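Haloacid dehalogenase domain protein hydrolase (Planctomyces limnophilus, PDB 4OVY) is probably a phosphatase-like hydrolase of the haloacid dehalogenase superfamily, and binds a calcium ion. Local coordinates at residues W48-F59 against I118-P129. Sequence-based numbering, arbitrary orientation. Where two conformers were deposited one is given.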
loop_
_atom_site.group_PDB
_atom_site.type_symbol
_atom_site.label_atom_id
_atom_site.label_comp_id
_atom_site.label_asym_id
_atom_site.label_seq_id
_atom_site.Cartn_x
_atom_site.Cartn_y
_atom_site.Cartn_z
ATOM N N TRP A 48 -6.755 -20.044 4.839
ATOM C CA TRP A 48 -8.059 -20.683 4.737
ATOM C C TRP A 48 -8.129 -21.655 3.564
ATOM O O TRP A 48 -7.213 -21.728 2.748
ATOM C CB TRP A 48 -9.174 -19.631 4.666
ATOM C CG TRP A 48 -9.342 -18.907 3.360
ATOM C CD1 TRP A 48 -8.439 -18.807 2.337
ATOM C CD2 TRP A 48 -10.486 -18.141 2.957
ATOM N NE1 TRP A 48 -8.959 -18.044 1.323
ATOM C CE2 TRP A 48 -10.209 -17.618 1.680
ATOM C CE3 TRP A 48 -11.713 -17.843 3.556
ATOM C CZ2 TRP A 48 -11.116 -16.824 0.992
ATOM C CZ3 TRP A 48 -12.615 -17.053 2.863
ATOM C CH2 TRP A 48 -12.314 -16.558 1.596
ATOM N N CYS A 49 -9.233 -22.379 3.485
ATOM C CA CYS A 49 -9.391 -23.470 2.539
ATOM C C CYS A 49 -9.564 -22.989 1.089
ATOM O O CYS A 49 -10.266 -22.014 0.841
ATOM C CB CYS A 49 -10.599 -24.289 2.971
ATOM S SG CYS A 49 -10.832 -25.798 2.041
ATOM N N GLU A 50 -8.938 -23.698 0.145
ATOM C CA GLU A 50 -9.003 -23.368 -1.294
ATOM C C GLU A 50 -9.471 -24.555 -2.152
ATOM O O GLU A 50 -9.275 -24.559 -3.367
ATOM C CB GLU A 50 -7.639 -22.882 -1.798
ATOM C CG GLU A 50 -6.562 -23.947 -1.723
ATOM C CD GLU A 50 -5.194 -23.476 -2.152
ATOM O OE1 GLU A 50 -5.076 -22.391 -2.764
ATOM O OE2 GLU A 50 -4.226 -24.213 -1.867
ATOM N N GLN A 51 -10.062 -25.563 -1.515
ATOM C CA GLN A 51 -10.672 -26.691 -2.205
ATOM C C GLN A 51 -12.169 -26.663 -1.902
ATOM O O GLN A 51 -12.560 -26.288 -0.798
ATOM C CB GLN A 51 -10.061 -28.011 -1.727
ATOM C CG GLN A 51 -8.568 -28.162 -1.983
ATOM C CD GLN A 51 -8.198 -28.228 -3.460
ATOM O OE1 GLN A 51 -9.029 -28.516 -4.314
ATOM N NE2 GLN A 51 -6.930 -27.968 -3.761
ATOM N N PRO A 52 -13.018 -27.052 -2.876
ATOM C CA PRO A 52 -12.710 -27.580 -4.213
ATOM C C PRO A 52 -12.249 -26.533 -5.219
ATOM O O PRO A 52 -11.873 -26.894 -6.340
ATOM C CB PRO A 52 -14.047 -28.186 -4.662
ATOM C CG PRO A 52 -15.070 -27.363 -3.961
ATOM C CD PRO A 52 -14.470 -26.987 -2.637
HETATM N N MSE A 53 -12.289 -25.257 -4.838
HETATM C CA MSE A 53 -11.749 -24.173 -5.678
HETATM C C MSE A 53 -11.465 -22.952 -4.848
HETATM O O MSE A 53 -11.934 -22.834 -3.711
HETATM C CB MSE A 53 -12.730 -23.794 -6.802
HETATM C CG MSE A 53 -14.052 -23.260 -6.266
HETATM SE SE MSE A 53 -15.329 -22.929 -7.725
HETATM C CE MSE A 53 -15.995 -24.780 -7.808
ATOM N N TYR A 54 -10.710 -22.013 -5.412
ATOM C CA TYR A 54 -10.478 -20.730 -4.752
ATOM C C TYR A 54 -11.841 -20.145 -4.421
ATOM O O TYR A 54 -12.764 -20.207 -5.248
ATOM C CB TYR A 54 -9.680 -19.773 -5.652
ATOM C CG TYR A 54 -8.343 -20.316 -6.136
ATOM C CD1 TYR A 54 -7.439 -20.895 -5.245
ATOM C CD2 TYR A 54 -7.972 -20.234 -7.480
ATOM C CE1 TYR A 54 -6.218 -21.384 -5.677
ATOM C CE2 TYR A 54 -6.746 -20.718 -7.917
ATOM C CZ TYR A 54 -5.872 -21.297 -7.010
ATOM O OH TYR A 54 -4.649 -21.795 -7.423
ATOM N N VAL A 55 -11.988 -19.592 -3.218
ATOM C CA VAL A 55 -13.287 -19.080 -2.797
ATOM C C VAL A 55 -13.778 -17.971 -3.734
ATOM O O VAL A 55 -14.970 -17.890 -4.020
ATOM C CB VAL A 55 -13.271 -18.577 -1.336
ATOM C CG1 VAL A 55 -14.602 -17.931 -0.972
ATOM C CG2 VAL A 55 -12.979 -19.736 -0.385
ATOM N N GLN A 56 -12.868 -17.122 -4.213
ATOM C CA GLN A 56 -13.261 -16.084 -5.160
ATOM C C GLN A 56 -13.773 -16.672 -6.478
ATOM O O GLN A 56 -14.611 -16.057 -7.129
ATOM C CB GLN A 56 -12.143 -15.080 -5.418
ATOM C CG GLN A 56 -12.597 -13.884 -6.245
ATOM C CD GLN A 56 -11.505 -12.868 -6.470
ATOM O OE1 GLN A 56 -10.523 -12.826 -5.739
ATOM N NE2 GLN A 56 -11.679 -12.032 -7.480
ATOM N N LEU A 57 -13.281 -17.844 -6.870
ATOM C CA LEU A 57 -13.813 -18.510 -8.068
ATOM C C LEU A 57 -15.256 -18.966 -7.830
ATOM O O LEU A 57 -16.113 -18.808 -8.714
ATOM C CB LEU A 57 -12.907 -19.662 -8.519
ATOM C CG LEU A 57 -13.269 -20.327 -9.854
ATOM C CD1 LEU A 57 -13.390 -19.310 -10.982
ATOM C CD2 LEU A 57 -12.243 -21.399 -10.196
ATOM N N ALA A 58 -15.537 -19.496 -6.634
ATOM C CA ALA A 58 -16.914 -19.830 -6.246
ATOM C C ALA A 58 -17.820 -18.592 -6.340
ATOM O O ALA A 58 -18.930 -18.664 -6.860
ATOM C CB ALA A 58 -16.961 -20.422 -4.839
ATOM N N PHE A 59 -17.335 -17.463 -5.827
ATOM C CA PHE A 59 -18.050 -16.182 -5.913
ATOM C C PHE A 59 -18.308 -15.802 -7.371
ATOM O O PHE A 59 -19.443 -15.502 -7.748
ATOM C CB PHE A 59 -17.241 -15.099 -5.177
ATOM C CG PHE A 59 -17.655 -13.685 -5.477
ATOM C CD1 PHE A 59 -18.753 -13.114 -4.843
ATOM C CD2 PHE A 59 -16.905 -12.898 -6.343
ATOM C CE1 PHE A 59 -19.116 -11.800 -5.089
ATOM C CE2 PHE A 59 -17.266 -11.586 -6.600
ATOM C CZ PHE A 59 -18.373 -11.033 -5.978
ATOM N N ILE A 118 -21.711 -6.272 -2.525
ATOM C CA ILE A 118 -21.922 -7.533 -3.222
ATOM C C ILE A 118 -21.096 -8.664 -2.600
ATOM O O ILE A 118 -21.619 -9.746 -2.330
ATOM C CB ILE A 118 -21.627 -7.380 -4.738
ATOM C CG1 ILE A 118 -22.779 -6.611 -5.390
ATOM C CG2 ILE A 118 -21.459 -8.737 -5.413
ATOM C CD1 ILE A 118 -22.499 -6.109 -6.789
ATOM N N VAL A 119 -19.813 -8.410 -2.380
ATOM C CA VAL A 119 -18.935 -9.386 -1.732
ATOM C C VAL A 119 -19.425 -9.742 -0.321
ATOM O O VAL A 119 -19.468 -10.911 0.053
ATOM C CB VAL A 119 -17.483 -8.865 -1.652
ATOM C CG1 VAL A 119 -16.634 -9.754 -0.749
ATOM C CG2 VAL A 119 -16.870 -8.786 -3.044
ATOM N N THR A 120 -19.778 -8.728 0.453
ATOM C CA THR A 120 -20.205 -8.926 1.847
ATOM C C THR A 120 -21.473 -9.767 1.941
ATOM O O THR A 120 -21.578 -10.667 2.775
ATOM C CB THR A 120 -20.405 -7.571 2.537
ATOM O OG1 THR A 120 -19.139 -6.904 2.600
ATOM C CG2 THR A 120 -20.968 -7.741 3.951
ATOM N N GLU A 121 -22.437 -9.478 1.079
ATOM C CA GLU A 121 -23.658 -10.251 1.038
ATOM C C GLU A 121 -23.402 -11.687 0.585
ATOM O O GLU A 121 -23.946 -12.618 1.164
ATOM C CB GLU A 121 -24.696 -9.560 0.162
ATOM C CG GLU A 121 -25.238 -8.291 0.798
ATOM C CD GLU A 121 -25.935 -8.560 2.120
ATOM O OE1 GLU A 121 -27.111 -8.991 2.095
ATOM O OE2 GLU A 121 -25.298 -8.348 3.182
ATOM N N TRP A 122 -22.550 -11.873 -0.415
ATOM C CA TRP A 122 -22.240 -13.222 -0.875
ATOM C C TRP A 122 -21.536 -14.034 0.207
ATOM O O TRP A 122 -21.902 -15.177 0.469
ATOM C CB TRP A 122 -21.369 -13.202 -2.132
ATOM C CG TRP A 122 -21.106 -14.579 -2.637
ATOM C CD1 TRP A 122 -21.908 -15.310 -3.464
ATOM C CD2 TRP A 122 -19.984 -15.413 -2.326
ATOM N NE1 TRP A 122 -21.347 -16.539 -3.700
ATOM C CE2 TRP A 122 -20.170 -16.632 -3.007
ATOM C CE3 TRP A 122 -18.838 -15.249 -1.538
ATOM C CZ2 TRP A 122 -19.250 -17.679 -2.936
ATOM C CZ3 TRP A 122 -17.924 -16.298 -1.466
ATOM C CH2 TRP A 122 -18.139 -17.493 -2.160
ATOM N N ILE A 123 -20.523 -13.452 0.837
ATOM C CA ILE A 123 -19.689 -14.235 1.748
ATOM C C ILE A 123 -20.404 -14.580 3.060
ATOM O O ILE A 123 -19.977 -15.475 3.784
ATOM C CB ILE A 123 -18.311 -13.572 1.993
ATOM C CG1 ILE A 123 -17.260 -14.652 2.302
ATOM C CG2 ILE A 123 -18.392 -12.513 3.084
ATOM C CD1 ILE A 123 -15.877 -14.325 1.806
ATOM N N ARG A 124 -21.502 -13.901 3.364
ATOM C CA ARG A 124 -22.302 -14.320 4.509
ATOM C C ARG A 124 -23.422 -15.306 4.128
ATOM O O ARG A 124 -23.883 -16.058 4.978
ATOM C CB ARG A 124 -22.820 -13.113 5.288
ATOM C CG ARG A 124 -23.891 -12.310 4.596
ATOM C CD ARG A 124 -24.446 -11.226 5.510
ATOM N NE ARG A 124 -25.722 -10.728 4.999
ATOM C CZ ARG A 124 -26.875 -11.396 5.057
ATOM N NH1 ARG A 124 -26.947 -12.602 5.625
ATOM N NH2 ARG A 124 -27.972 -10.854 4.546
ATOM N N LYS A 125 -23.827 -15.342 2.858
ATOM C CA LYS A 125 -24.899 -16.255 2.414
ATOM C C LYS A 125 -24.391 -17.580 1.854
ATOM O O LYS A 125 -25.058 -18.612 1.993
ATOM C CB LYS A 125 -25.781 -15.576 1.367
ATOM C CG LYS A 125 -26.593 -14.424 1.918
ATOM C CD LYS A 125 -27.432 -13.778 0.832
ATOM C CE LYS A 125 -28.201 -12.592 1.392
ATOM N NZ LYS A 125 -29.261 -12.120 0.463
ATOM N N ALA A 126 -23.231 -17.551 1.203
ATOM C CA ALA A 126 -22.673 -18.749 0.592
ATOM C C ALA A 126 -22.088 -19.659 1.659
ATOM O O ALA A 126 -21.741 -19.209 2.753
ATOM C CB ALA A 126 -21.602 -18.379 -0.423
ATOM N N ARG A 127 -21.958 -20.937 1.336
ATOM C CA ARG A 127 -21.350 -21.882 2.268
ATOM C C ARG A 127 -20.501 -22.908 1.553
ATOM O O ARG A 127 -20.736 -23.232 0.386
ATOM C CB ARG A 127 -22.421 -22.574 3.103
ATOM C CG ARG A 127 -23.155 -23.694 2.396
ATOM C CD ARG A 127 -24.182 -24.302 3.325
ATOM N NE ARG A 127 -24.863 -25.448 2.739
ATOM C CZ ARG A 127 -25.718 -26.225 3.405
ATOM N NH1 ARG A 127 -25.997 -25.984 4.687
ATOM N NH2 ARG A 127 -26.304 -27.248 2.789
ATOM N N HIS A 128 -19.514 -23.425 2.269
ATOM C CA HIS A 128 -18.638 -24.425 1.717
ATOM C C HIS A 128 -19.461 -25.696 1.476
ATOM O O HIS A 128 -20.248 -26.097 2.347
ATOM C CB HIS A 128 -17.469 -24.683 2.668
ATOM C CG HIS A 128 -16.337 -25.408 2.025
ATOM N ND1 HIS A 128 -16.383 -26.756 1.762
ATOM C CD2 HIS A 128 -15.142 -24.973 1.563
ATOM C CE1 HIS A 128 -15.259 -27.129 1.174
ATOM N NE2 HIS A 128 -14.492 -26.063 1.036
ATOM N N PRO A 129 -19.302 -26.324 0.293
ATOM C CA PRO A 129 -20.113 -27.509 -0.045
ATOM C C PRO A 129 -19.828 -28.738 0.823
ATOM O O PRO A 129 -20.688 -29.596 0.966
ATOM C CB PRO A 129 -19.734 -27.794 -1.504
ATOM C CG PRO A 129 -18.400 -27.164 -1.684
ATOM C CD PRO A 129 -18.390 -25.951 -0.804
#
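Phe59 and Trp122 supply the main bump and its seat. Phe59 CB stands over the six-membered ring of Trp122, 3.7 Å from its centroid and on the ring normal, a CH-pi contact. The phenyl edge then tips onto the five-membered ring as a T-shaped pair, planes at 78°, with Phe59 CD1 3.5 Å from Trp122 CG. With CG of Trp122 anti to the backbone N (chi1 -177°), the indole reaches across to the first turn of helix 55-67, where Val55 CG1 meets its rim 3.7 Å from CZ3 and Ala58 CB adjoins CZ2. Ala126 CB covers the opposite face. The chain between the two segments is mostly helix with no strand, consistent with a helical cap inserted after the strand that ends in the DxDx(T/V) motif of HAD hydrolases. Replacing the indole of Trp122 by an alanine is likely to leave a gap between Phe59 and Ala126 and Asp62 without its N-H partner. Beyond the indole, Phe59 CE1 lies 3.9 Å from Ile118 CG2. Nearer the core domain, Trp48, hydrogen-bonded to the calcium ligand Asp44, takes Ile123 CD1 at its ring edge. His128 NE2 donates to Gln51 O (2.7 Å, 149°), in the carbonyl plane. Alongside, the Pro52 and Pro129 rings reach toward each other, CG to CG at 4.0 Å.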